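Local coordinates for GDSL-like protein (PDB 7BXD), which probably hydrolyses acyl esters as a GDSL-like acylhydrolase of the SGNH hydrolase superfamily, at residues Lys73-Ala81 with Gly105-Val114; Cys33-Gly41 with Asn50-Leu58. All coordinates share one frame; numbering follows the deposited sequence. Where two conformers were deposited one is given.

How the interactions relate
Interaction 2 comes first along the chain and closes before interaction 1 opens; their centres lie about 18 Å apart. Both gather at one end of the parallel sheet of the α/β SGNH fold. Interaction 2 joins the turn after strand 30-35 to the start of helix 55-61, while interaction 1 joins the loop after strand 66-71 to helix 107-111, which follows strand 100-104. The two meet where K73 makes a cation-pi contact with W40 and G74 N forms a weak hydrogen bond to S37 OG. By family comparison this junction probably unites the nucleophile S37 with the oxyanion-hole residues G74 and N108.

Interaction 1 (Lys73-Ala81 with Gly105-Val114); sequences KGSRIAIKA and GGVNDFSRNV
D109 grips the loop 73-81 with both carboxylate oxygens, each using its syn lone pair: OD1 accepts from I77 N at 2.8 Å and OD2 from A78 N at 2.9 Å. A carboxylate suits this place because its two oxygens span consecutive backbone N-H groups; chi1 of -58°, which sets CG anti to the carbonyl carbon, directs it there. With an alanine here in place of D109, the I77 and A78 N-H groups would probably lose these acceptors, and the loop would be less firmly fixed to the helix. One residue earlier, N108 ND2 donates to S75 O at 2.9 Å in an almost straight bond (176°), in its own amide plane but well above that of the carbonyl. This bond fixes the rotation of the amide, which matters because N108 probably corresponds to the asparagine of the family's oxyanion hole. A water also donates to S75 O and accepts from G106 N and N108 N, bridging the loop to the helix start. I77 CD1 packs 3.6 Å from G105 C, where a side chain on G105 would crowd the isoleucine. Beyond the helix, K80 reaches out extended, its NZ 2.8 Å from R112 O in a hydrogen bond. R76 NH2 lies 3.5 Å from R112 CB, its guanidinium directed to a salt bridge with D82, and the small A78 lets CB meet V114 CG1 at 3.5 Å. Loop 73-81 follows strand 66-71 and G105 directly follows strand 100-104; helices 87-90, 127-141 and 176-189 all pack on I77.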
ATOM      1  N   LYS A  73      -4.643  -2.610  -9.820  1.00 14.76           N
ATOM      2  CA  LYS A  73      -4.711  -4.025  -9.466  1.00 14.81           C
ATOM      3  C   LYS A  73      -3.501  -4.801  -9.981  1.00 15.71           C
ATOM      4  O   LYS A  73      -3.060  -4.613 -11.114  1.00 16.68           O
ATOM      5  CB  LYS A  73      -5.988  -4.643 -10.011  1.00 15.63           C
ATOM      6  CG  LYS A  73      -7.245  -4.154  -9.286  1.00 15.74           C
ATOM      7  CD  LYS A  73      -8.502  -4.840  -9.831  1.00 17.70           C
ATOM      8  CE  LYS A  73      -8.697  -4.468 -11.255  1.00 22.65           C
ATOM      9  NZ  LYS A  73      -9.127  -3.117 -11.464  1.00 26.38           N
ATOM     10  N   GLY A  74      -2.985  -5.713  -9.148  1.00 16.40           N
ATOM     11  CA  GLY A  74      -1.888  -6.582  -9.539  1.00 17.53           C
ATOM     12  C   GLY A  74      -0.511  -5.981  -9.388  1.00 16.88           C
ATOM     13  O   GLY A  74       0.479  -6.700  -9.573  1.00 17.66           O
ATOM     14  N   SER A  75      -0.391  -4.701  -9.026  1.00 15.60           N
ATOM     15  CA  SER A  75       0.899  -4.023  -9.072  1.00 15.09           C
ATOM     16  C   SER A  75       1.797  -4.412  -7.890  1.00 14.62           C
ATOM     17  O   SER A  75       1.380  -4.365  -6.722  1.00 14.27           O
ATOM     18  CB  SER A  75       0.649  -2.507  -9.081  1.00 16.11           C
ATOM     19  OG  SER A  75       1.876  -1.777  -9.159  1.00 15.24           O
ATOM     20  N   ARG A  76       3.040  -4.769  -8.215  1.00 14.12           N
ATOM     21  CA  ARG A  76       4.111  -4.966  -7.240  1.00 13.84           C
ATOM     22  C   ARG A  76       4.850  -3.652  -7.085  1.00 13.59           C
ATOM     23  O   ARG A  76       4.969  -2.883  -8.039  1.00 14.71           O
ATOM     24  CB  ARG A  76       5.136  -6.009  -7.744  1.00 14.88           C
ATOM     25  CG  ARG A  76       4.631  -7.455  -7.886  1.00 15.37           C
ATOM     26  CD  ARG A  76       3.704  -7.595  -9.070  1.00 16.53           C
ATOM     27  NE  ARG A  76       3.429  -8.979  -9.476  1.00 16.67           N
ATOM     28  CZ  ARG A  76       4.135  -9.639 -10.401  1.00 17.23           C
ATOM     29  NH1 ARG A  76       5.218  -9.096 -10.949  1.00 18.45           N
ATOM     30  NH2 ARG A  76       3.767 -10.865 -10.797  1.00 18.65           N
ATOM     31  N   ILE A  77       5.414  -3.412  -5.897  1.00 13.42           N
ATOM     32  CA  ILE A  77       6.320  -2.271  -5.769  1.00 13.53           C
ATOM     33  C   ILE A  77       7.486  -2.411  -6.742  1.00 13.70           C
ATOM     34  O   ILE A  77       7.833  -1.460  -7.465  1.00 14.52           O
ATOM     35  CB  ILE A  77       6.771  -2.092  -4.311  1.00 14.39           C
ATOM     36  CG1 ILE A  77       5.572  -1.589  -3.476  1.00 15.58           C
ATOM     37  CG2 ILE A  77       7.943  -1.088  -4.201  1.00 15.87           C
ATOM     38  CD1 ILE A  77       5.866  -1.359  -1.999  1.00 15.88           C
ATOM     39  N   ALA A  78       8.093  -3.610  -6.794  1.00 13.32           N
ATOM     40  CA  ALA A  78       9.304  -3.831  -7.579  1.00 13.92           C
ATOM     41  C   ALA A  78       9.017  -4.246  -9.016  1.00 14.52           C
ATOM     42  O   ALA A  78       7.985  -4.870  -9.331  1.00 15.14           O
ATOM     43  CB  ALA A  78      10.157  -4.919  -6.953  1.00 14.93           C
ATOM     44  N   ILE A  79       9.987  -3.933  -9.891  1.00 15.11           N
ATOM     45  CA  ILE A  79       9.944  -4.403 -11.271  1.00 15.88           C
ATOM     46  C   ILE A  79      10.149  -5.906 -11.304  1.00 16.31           C
ATOM     47  O   ILE A  79      11.007  -6.441 -10.595  1.00 17.50           O
ATOM     48  CB  ILE A  79      11.060  -3.745 -12.110  1.00 17.41           C
ATOM     49  CG1 ILE A  79      10.993  -2.226 -12.016  1.00 18.46           C
ATOM     50  CG2 ILE A  79      10.965  -4.228 -13.555  1.00 18.89           C
ATOM     51  CD1 ILE A  79      12.095  -1.527 -12.826  1.00 19.91           C
ATOM     52  N   LYS A  80       9.407  -6.584 -12.176  1.00 16.94           N
ATOM     53  CA  LYS A  80       9.599  -8.005 -12.456  1.00 17.99           C
ATOM     54  C   LYS A  80       9.239  -8.248 -13.919  1.00 19.96           C
ATOM     55  O   LYS A  80       8.347  -7.589 -14.458  1.00 20.98           O
ATOM     56  CB  LYS A  80       8.762  -8.887 -11.502  1.00 19.26           C
ATOM     57  CG  LYS A  80       9.256 -10.330 -11.410  1.00 20.32           C
ATOM     58  CD  LYS A  80       8.487 -11.150 -10.395  1.00 22.43           C
ATOM     59  CE  LYS A  80       9.125 -12.532 -10.256  1.00 25.04           C
ATOM     60  NZ  LYS A  80       8.210 -13.612  -9.807  1.00 27.36           N
ATOM     61  N   ALA A  81       9.927  -9.198 -14.561  1.00 21.31           N
ATOM     62  CA  ALA A  81       9.820  -9.294 -16.016  1.00 23.28           C
ATOM     63  C   ALA A  81       8.434  -9.703 -16.513  1.00 23.84           C
ATOM     64  O   ALA A  81       8.163  -9.552 -17.708  1.00 25.40           O
ATOM     65  CB  ALA A  81      10.870 -10.246 -16.559  1.00 24.75           C
ATOM     66  N   GLY A 105       1.678  -0.548  -0.501  1.00 13.04           N
ATOM     67  CA  GLY A 105       1.897  -1.683  -1.384  1.00 13.31           C
ATOM     68  C   GLY A 105       2.786  -2.706  -0.721  1.00 12.93           C
ATOM     69  O   GLY A 105       3.243  -2.521   0.412  1.00 13.37           O
ATOM     70  N   GLY A 106       3.036  -3.799  -1.459  1.00 13.18           N
ATOM     71  CA  GLY A 106       3.968  -4.826  -1.046  1.00 13.57           C
ATOM     72  C   GLY A 106       3.361  -6.207  -0.915  1.00 13.45           C
ATOM     73  O   GLY A 106       4.111  -7.193  -0.935  1.00 14.51           O
ATOM     74  N   VAL A 107       2.033  -6.335  -0.823  1.00 13.58           N
ATOM     75  CA  VAL A 107       1.490  -7.682  -0.687  1.00 14.24           C
ATOM     76  C   VAL A 107       1.764  -8.478  -1.956  1.00 13.78           C
ATOM     77  O   VAL A 107       1.939  -9.706  -1.897  1.00 14.93           O
ATOM     78  CB  VAL A 107       0.000  -7.704  -0.261  1.00 14.23           C
ATOM     79  CG1 VAL A 107      -0.923  -7.282  -1.418  1.00 15.37           C
ATOM     80  CG2 VAL A 107      -0.395  -9.071   0.285  1.00 16.07           C
ATOM     81  N   ASN A 108       1.784  -7.818  -3.128  1.00 14.37           N
ATOM     82  CA  ASN A 108       2.068  -8.564  -4.360  1.00 14.45           C
ATOM     83  C   ASN A 108       3.544  -8.929  -4.486  1.00 14.10           C
ATOM     84  O   ASN A 108       3.879  -9.973  -5.070  1.00 15.12           O
ATOM     85  CB  ASN A 108       1.567  -7.828  -5.590  1.00 15.21           C
ATOM     86  CG  ASN A 108       0.061  -7.697  -5.585  1.00 16.09           C
ATOM     87  OD1 ASN A 108      -0.641  -8.643  -5.216  1.00 17.75           O
ATOM     88  ND2 ASN A 108      -0.445  -6.540  -6.007  1.00 16.40           N
ATOM     89  N   ASP A 109       4.450  -8.092  -3.966  1.00 13.68           N
ATOM     90  CA  ASP A 109       5.857  -8.460  -3.952  1.00 13.75           C
ATOM     91  C   ASP A 109       6.059  -9.743  -3.160  1.00 13.81           C
ATOM     92  O   ASP A 109       6.839 -10.623  -3.569  1.00 14.99           O
ATOM     93  CB  ASP A 109       6.690  -7.314  -3.368  1.00 14.14           C
ATOM     94  CG  ASP A 109       6.512  -6.031  -4.153  1.00 13.96           C
ATOM     95  OD1 ASP A 109       5.407  -5.429  -4.013  1.00 14.18           O
ATOM     96  OD2 ASP A 109       7.451  -5.659  -4.903  1.00 14.09           O
ATOM     97  N   PHE A 110       5.392  -9.853  -1.995  1.00 14.33           N
ATOM     98  CA  PHE A 110       5.447 -11.069  -1.200  1.00 14.34           C
ATOM     99  C   PHE A 110       4.830 -12.235  -1.979  1.00 15.36           C
ATOM    100  O   PHE A 110       5.451 -13.284  -2.157  1.00 16.48           O
ATOM    101  CB  PHE A 110       4.685 -10.821   0.105  1.00 14.99           C
ATOM    102  CG  PHE A 110       4.240 -12.087   0.813  1.00 15.06           C
ATOM    103  CD1 PHE A 110       5.176 -13.036   1.252  1.00 15.20           C
ATOM    104  CD2 PHE A 110       2.893 -12.308   1.041  1.00 15.09           C
ATOM    105  CE1 PHE A 110       4.746 -14.189   1.912  1.00 16.10           C
ATOM    106  CE2 PHE A 110       2.468 -13.453   1.694  1.00 15.40           C
ATOM    107  CZ  PHE A 110       3.398 -14.399   2.125  1.00 15.29           C
ATOM    108  N   SER A 111       3.592 -12.068  -2.460  0.53 15.85           N
ATOM    109  CA  SER A 111       2.865 -13.201  -3.023  0.53 18.09           C
ATOM    110  C   SER A 111       3.413 -13.641  -4.375  0.53 18.26           C
ATOM    111  O   SER A 111       3.221 -14.805  -4.756  0.53 19.20           O
ATOM    112  CB  SER A 111       1.360 -12.909  -3.089  0.53 20.61           C
ATOM    113  OG  SER A 111       1.042 -11.975  -4.094  0.53 21.76           O
ATOM    114  N   ARG A 112       4.064 -12.747  -5.122  1.00 18.37           N
ATOM    115  CA  ARG A 112       4.598 -13.073  -6.440  1.00 19.06           C
ATOM    116  C   ARG A 112       6.123 -13.101  -6.464  1.00 18.78           C
ATOM    117  O   ARG A 112       6.726 -12.972  -7.526  1.00 20.44           O
ATOM    118  CB  ARG A 112       3.999 -12.152  -7.515  1.00 21.35           C
ATOM    119  CG  ARG A 112       2.477 -12.163  -7.547  1.00 24.87           C
ATOM    120  CD  ARG A 112       1.947 -13.575  -7.690  1.00 29.18           C
ATOM    121  NE  ARG A 112       0.542 -13.581  -8.072  1.00 32.31           N
ATOM    122  CZ  ARG A 112      -0.297 -14.568  -7.789  1.00 34.27           C
ATOM    123  NH1 ARG A 112       0.133 -15.622  -7.111  1.00 35.31           N
ATOM    124  NH2 ARG A 112      -1.564 -14.494  -8.172  1.00 34.87           N
ATOM    125  N   ASN A 113       6.766 -13.318  -5.313  1.00 18.36           N
ATOM    126  CA  ASN A 113       8.156 -13.771  -5.279  1.00 18.30           C
ATOM    127  C   ASN A 113       9.132 -12.743  -5.850  1.00 18.65           C
ATOM    128  O   ASN A 113      10.025 -13.062  -6.628  1.00 20.21           O
ATOM    129  CB  ASN A 113       8.256 -15.144  -5.941  1.00 19.54           C
ATOM    130  CG  ASN A 113       7.361 -16.100  -5.244  1.00 19.94           C
ATOM    131  OD1 ASN A 113       7.544 -16.344  -4.055  1.00 20.57           O
ATOM    132  ND2 ASN A 113       6.334 -16.597  -5.927  1.00 20.84           N
ATOM    133  N   VAL A 114       8.966 -11.495  -5.444  1.00 17.00           N
ATOM    134  CA  VAL A 114      10.002 -10.487  -5.714  1.00 16.48           C
ATOM    135  C   VAL A 114      11.196 -10.761  -4.804  1.00 16.24           C
ATOM    136  O   VAL A 114      11.022 -10.869  -3.573  1.00 16.01           O
ATOM    137  CB  VAL A 114       9.427  -9.085  -5.460  1.00 16.10           C
ATOM    138  CG1 VAL A 114      10.533  -8.046  -5.322  1.00 16.24           C
ATOM    139  CG2 VAL A 114       8.465  -8.737  -6.577  1.00 16.64           C
TER
HETATM  140  O   HOH W   1       1.710  -4.783  -3.864  1.00 14.28           O

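Interaction 2 (Cys33-Gly41 with Asn50-Leu58); sequences CFGDSTTWG and NDISWTSHL
W54 and S53 hold the T38 and T39 carbonyls in a buried contact between the GDS turn of the SGNH fold, which follows strand 30-35, and the segment leading into helix 55-61. In this family the turn carries the nucleophilic serine, probably S37 here. W54 NE1 donates to T38 O at 2.8 Å, in the carbonyl plane and on a lone pair, though the bond is bent, with an N-H...O angle of 135°. Tryptophan suits the site because it combines a donor with a broad apolar ring: CG lies between the backbone N and the carbonyl carbon (chi1 58°), which brings the indole edge to the turn, where T39 OG1 lies near the ring plane, 3.5 Å from CZ2. S53 plays two parts, its OG donating to T39 O at 2.7 Å and accepting from T55 N at 3.2 Å, a capping bond. N69 donates to T39 O as well and also to T55 OG1, tying strand 66-71 to both sides. The turn is braced from within, since D36 OD1 accepts from T38 OG1 at 2.7 Å and from T38 N at 2.9 Å. G41, with positive phi, lets the backbone leave the short helix close to S53, where a CB would be tight against the serine. On strand 30-35, C33 makes a sulfur-aromatic contact: SG sits 3.4 Å from W54 CH2, approaching the six-membered ring obliquely, 57° off its normal.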
ATOM      1  N   CYS A  33      -2.771   8.956  -3.407  1.00 14.15           N
ATOM      2  CA  CYS A  33      -2.736   7.602  -2.850  1.00 14.12           C
ATOM      3  C   CYS A  33      -2.251   6.640  -3.935  1.00 13.63           C
ATOM      4  O   CYS A  33      -2.996   6.328  -4.884  1.00 14.51           O
ATOM      5  CB  CYS A  33      -4.127   7.229  -2.322  1.00 15.09           C
ATOM      6  SG  CYS A  33      -4.680   8.373  -1.029  1.00 15.55           S
ATOM      7  N   PHE A  34      -1.011   6.168  -3.793  1.00 13.61           N
ATOM      8  CA  PHE A  34      -0.333   5.347  -4.783  1.00 13.22           C
ATOM      9  C   PHE A  34      -0.333   3.919  -4.221  1.00 13.10           C
ATOM     10  O   PHE A  34       0.231   3.676  -3.138  1.00 13.68           O
ATOM     11  CB  PHE A  34       1.077   5.914  -4.914  1.00 13.85           C
ATOM     12  CG  PHE A  34       1.919   5.353  -6.031  1.00 14.06           C
ATOM     13  CD1 PHE A  34       1.368   4.924  -7.236  1.00 13.78           C
ATOM     14  CD2 PHE A  34       3.316   5.333  -5.887  1.00 14.79           C
ATOM     15  CE1 PHE A  34       2.184   4.488  -8.280  1.00 14.44           C
ATOM     16  CE2 PHE A  34       4.143   4.907  -6.936  1.00 14.90           C
ATOM     17  CZ  PHE A  34       3.581   4.489  -8.137  1.00 15.00           C
ATOM     18  N   GLY A  35      -1.014   3.001  -4.907  1.00 13.42           N
ATOM     19  CA  GLY A  35      -1.205   1.686  -4.337  1.00 13.80           C
ATOM     20  C   GLY A  35      -1.530   0.611  -5.356  1.00 13.54           C
ATOM     21  O   GLY A  35      -1.388   0.801  -6.575  1.00 13.88           O
ATOM     22  N   ASP A  36      -1.960  -0.538  -4.834  1.00 13.42           N
ATOM     23  CA  ASP A  36      -2.276  -1.734  -5.634  1.00 13.06           C
ATOM     24  C   ASP A  36      -3.799  -1.943  -5.633  1.00 12.89           C
ATOM     25  O   ASP A  36      -4.556  -0.954  -5.594  1.00 13.58           O
ATOM     26  CB  ASP A  36      -1.412  -2.915  -5.164  1.00 14.01           C
ATOM     27  CG  ASP A  36      -1.652  -3.304  -3.704  1.00 14.00           C
ATOM     28  OD1 ASP A  36      -2.751  -3.008  -3.160  1.00 14.07           O
ATOM     29  OD2 ASP A  36      -0.728  -3.889  -3.099  1.00 14.61           O
ATOM     30  N   SER A  37      -4.248  -3.193  -5.698  1.00 13.08           N
ATOM     31  CA  SER A  37      -5.685  -3.475  -5.645  1.00 13.91           C
ATOM     32  C   SER A  37      -6.342  -2.883  -4.406  1.00 13.61           C
ATOM     33  O   SER A  37      -7.547  -2.566  -4.431  1.00 14.09           O
ATOM     34  CB  SER A  37      -5.959  -4.980  -5.610  1.00 15.79           C
ATOM     35  OG  SER A  37      -5.212  -5.693  -6.574  1.00 17.98           O
ATOM     36  N   THR A  38      -5.605  -2.833  -3.287  1.00 13.37           N
ATOM     37  CA  THR A  38      -6.148  -2.358  -2.016  1.00 13.57           C
ATOM     38  C   THR A  38      -6.215  -0.848  -1.927  1.00 13.72           C
ATOM     39  O   THR A  38      -6.703  -0.320  -0.922  1.00 14.64           O
ATOM     40  CB  THR A  38      -5.375  -2.970  -0.826  1.00 13.89           C
ATOM     41  OG1 THR A  38      -3.982  -2.595  -0.839  1.00 14.62           O
ATOM     42  CG2 THR A  38      -5.507  -4.493  -0.818  1.00 15.67           C
ATOM     43  N   THR A  39      -5.742  -0.142  -2.964  1.00 13.56           N
ATOM     44  CA  THR A  39      -6.069   1.261  -3.180  1.00 13.55           C
ATOM     45  C   THR A  39      -7.063   1.431  -4.324  1.00 13.73           C
ATOM     46  O   THR A  39      -8.009   2.224  -4.202  1.00 14.30           O
ATOM     47  CB  THR A  39      -4.788   2.093  -3.440  1.00 13.67           C
ATOM     48  OG1 THR A  39      -3.989   2.090  -2.248  1.00 14.56           O
ATOM     49  CG2 THR A  39      -5.119   3.526  -3.766  1.00 14.98           C
ATOM     50  N   TRP A  40      -6.904   0.699  -5.441  1.00 13.77           N
ATOM     51  CA  TRP A  40      -7.861   0.812  -6.545  1.00 14.09           C
ATOM     52  C   TRP A  40      -9.289   0.610  -6.053  1.00 14.00           C
ATOM     53  O   TRP A  40     -10.218   1.299  -6.511  1.00 14.76           O
ATOM     54  CB  TRP A  40      -7.542  -0.221  -7.622  1.00 14.96           C
ATOM     55  CG  TRP A  40      -8.417  -0.049  -8.847  1.00 14.93           C
ATOM     56  CD1 TRP A  40      -8.234   0.856  -9.853  1.00 16.30           C
ATOM     57  CD2 TRP A  40      -9.616  -0.786  -9.177  1.00 14.58           C
ATOM     58  NE1 TRP A  40      -9.242   0.736 -10.785  1.00 16.86           N
ATOM     59  CE2 TRP A  40     -10.104  -0.264 -10.395  1.00 15.83           C
ATOM     60  CE3 TRP A  40     -10.299  -1.837  -8.564  1.00 14.95           C
ATOM     61  CZ2 TRP A  40     -11.270  -0.746 -10.999  1.00 16.10           C
ATOM     62  CZ3 TRP A  40     -11.445  -2.342  -9.169  1.00 15.90           C
ATOM     63  CH2 TRP A  40     -11.931  -1.775 -10.369  1.00 16.04           C
ATOM     64  N   GLY A  41      -9.484  -0.343  -5.128  1.00 14.14           N
ATOM     65  CA  GLY A  41     -10.802  -0.660  -4.597  1.00 14.82           C
ATOM     66  C   GLY A  41     -11.369  -1.999  -5.016  1.00 14.50           C
ATOM     67  O   GLY A  41     -12.586  -2.129  -5.128  1.00 14.99           O
ATOM     68  N   ASN A  50     -12.747   2.630  -7.606  1.00 15.14           N
ATOM     69  CA  ASN A  50     -12.368   3.807  -6.829  1.00 15.48           C
ATOM     70  C   ASN A  50     -13.520   4.314  -5.982  1.00 16.48           C
ATOM     71  O   ASN A  50     -13.298   4.845  -4.884  1.00 17.60           O
ATOM     72  CB  ASN A  50     -11.897   4.932  -7.745  1.00 16.90           C
ATOM     73  CG  ASN A  50     -10.556   4.639  -8.455  1.00 17.17           C
ATOM     74  OD1 ASN A  50      -9.925   3.552  -8.346  1.00 18.71           O
ATOM     75  ND2 ASN A  50     -10.114   5.614  -9.170  1.00 17.52           N
ATOM     76  N   ASP A  51     -14.758   4.163  -6.468  1.00 16.95           N
ATOM     77  CA  ASP A  51     -15.885   4.703  -5.712  1.00 19.02           C
ATOM     78  C   ASP A  51     -16.180   3.962  -4.418  1.00 17.68           C
ATOM     79  O   ASP A  51     -16.882   4.530  -3.563  1.00 19.50           O
ATOM     80  CB  ASP A  51     -17.152   4.764  -6.569  1.00 23.12           C
ATOM     81  CG  ASP A  51     -17.075   5.835  -7.640  1.00 29.27           C
ATOM     82  OD1 ASP A  51     -16.111   6.656  -7.617  1.00 32.13           O
ATOM     83  OD2 ASP A  51     -17.967   5.840  -8.502  1.00 31.87           O
ATOM     84  N   ILE A  52     -15.647   2.738  -4.240  1.00 16.35           N
ATOM     85  CA  ILE A  52     -15.770   2.044  -2.958  1.00 16.22           C
ATOM     86  C   ILE A  52     -14.483   2.071  -2.151  1.00 15.78           C
ATOM     87  O   ILE A  52     -14.491   1.645  -0.982  1.00 15.65           O
ATOM     88  CB  ILE A  52     -16.287   0.590  -3.076  1.00 16.77           C
ATOM     89  CG1 ILE A  52     -15.226  -0.354  -3.670  1.00 16.82           C
ATOM     90  CG2 ILE A  52     -17.594   0.540  -3.873  1.00 18.65           C
ATOM     91  CD1 ILE A  52     -15.532  -1.825  -3.416  1.00 17.70           C
ATOM     92  N   SER A  53     -13.372   2.523  -2.733  1.00 15.84           N
ATOM     93  CA  SER A  53     -12.091   2.458  -2.041  1.00 15.03           C
ATOM     94  C   SER A  53     -12.108   3.353  -0.801  1.00 14.17           C
ATOM     95  O   SER A  53     -12.902   4.296  -0.682  1.00 15.40           O
ATOM     96  CB  SER A  53     -10.991   2.957  -2.972  1.00 15.75           C
ATOM     97  OG  SER A  53      -9.750   2.994  -2.269  1.00 15.13           O
ATOM     98  N   TRP A  54     -11.190   3.061   0.128  1.00 14.12           N
ATOM     99  CA  TRP A  54     -10.961   3.970   1.247  1.00 14.41           C
ATOM    100  C   TRP A  54     -10.674   5.383   0.770  1.00 14.61           C
ATOM    101  O   TRP A  54     -10.966   6.353   1.495  1.00 15.28           O
ATOM    102  CB  TRP A  54      -9.830   3.442   2.134  1.00 14.82           C
ATOM    103  CG  TRP A  54      -8.519   3.229   1.444  1.00 14.15           C
ATOM    104  CD1 TRP A  54      -8.090   2.061   0.847  1.00 14.11           C
ATOM    105  CD2 TRP A  54      -7.441   4.171   1.290  1.00 14.11           C
ATOM    106  NE1 TRP A  54      -6.816   2.226   0.350  1.00 13.95           N
ATOM    107  CE2 TRP A  54      -6.392   3.508   0.605  1.00 13.92           C
ATOM    108  CE3 TRP A  54      -7.247   5.509   1.688  1.00 15.13           C
ATOM    109  CZ2 TRP A  54      -5.174   4.126   0.332  1.00 14.49           C
ATOM    110  CZ3 TRP A  54      -6.023   6.120   1.420  1.00 14.98           C
ATOM    111  CH2 TRP A  54      -5.013   5.433   0.739  1.00 15.00           C
ATOM    112  N   THR A  55     -10.090   5.544  -0.437  1.00 14.78           N
ATOM    113  CA  THR A  55      -9.771   6.893  -0.915  1.00 15.22           C
ATOM    114  C   THR A  55     -11.020   7.751  -1.055  1.00 15.88           C
ATOM    115  O   THR A  55     -10.947   8.984  -0.942  1.00 17.29           O
ATOM    116  CB  THR A  55      -9.061   6.840  -2.275  1.00 15.41           C
ATOM    117  OG1 THR A  55      -9.871   6.181  -3.261  1.00 15.94           O
ATOM    118  CG2 THR A  55      -7.729   6.089  -2.162  1.00 15.23           C
ATOM    119  N   SER A  56     -12.167   7.126  -1.316  1.00 15.92           N
ATOM    120  CA  SER A  56     -13.409   7.880  -1.531  1.00 17.15           C
ATOM    121  C   SER A  56     -13.990   8.426  -0.234  1.00 17.12           C
ATOM    122  O   SER A  56     -14.842   9.329  -0.279  1.00 18.27           O
ATOM    123  CB  SER A  56     -14.458   7.002  -2.228  1.00 18.77           C
ATOM    124  OG  SER A  56     -14.962   6.004  -1.347  1.00 21.75           O
ATOM    125  N   HIS A  57     -13.568   7.888   0.913  1.00 16.88           N
ATOM    126  CA  HIS A  57     -14.047   8.335   2.215  1.00 17.15           C
ATOM    127  C   HIS A  57     -13.070   9.287   2.891  1.00 17.73           C
ATOM    128  O   HIS A  57     -13.456  10.023   3.804  1.00 18.03           O
ATOM    129  CB  HIS A  57     -14.222   7.121   3.147  1.00 17.71           C
ATOM    130  CG  HIS A  57     -15.215   6.117   2.666  1.00 18.20           C
ATOM    131  ND1 HIS A  57     -16.558   6.233   2.928  1.00 20.20           N
ATOM    132  CD2 HIS A  57     -15.055   4.967   1.965  1.00 18.20           C
ATOM    133  CE1 HIS A  57     -17.192   5.209   2.384  1.00 20.06           C
ATOM    134  NE2 HIS A  57     -16.302   4.420   1.802  1.00 18.42           N
ATOM    135  N   LEU A  58     -11.803   9.251   2.506  1.00 17.26           N
ATOM    136  CA  LEU A  58     -10.765   9.853   3.326  1.00 16.91           C
ATOM    137  C   LEU A  58     -10.879  11.379   3.354  1.00 17.22           C
ATOM    138  O   LEU A  58     -10.631  12.004   4.394  1.00 18.23           O
ATOM    139  CB  LEU A  58      -9.396   9.421   2.788  1.00 17.14           C
ATOM    140  CG  LEU A  58      -8.234   9.988   3.584  1.00 17.71           C
ATOM    141  CD1 LEU A  58      -8.220   9.524   5.053  1.00 19.80           C
ATOM    142  CD2 LEU A  58      -6.922   9.617   2.891  1.00 18.81           C
TER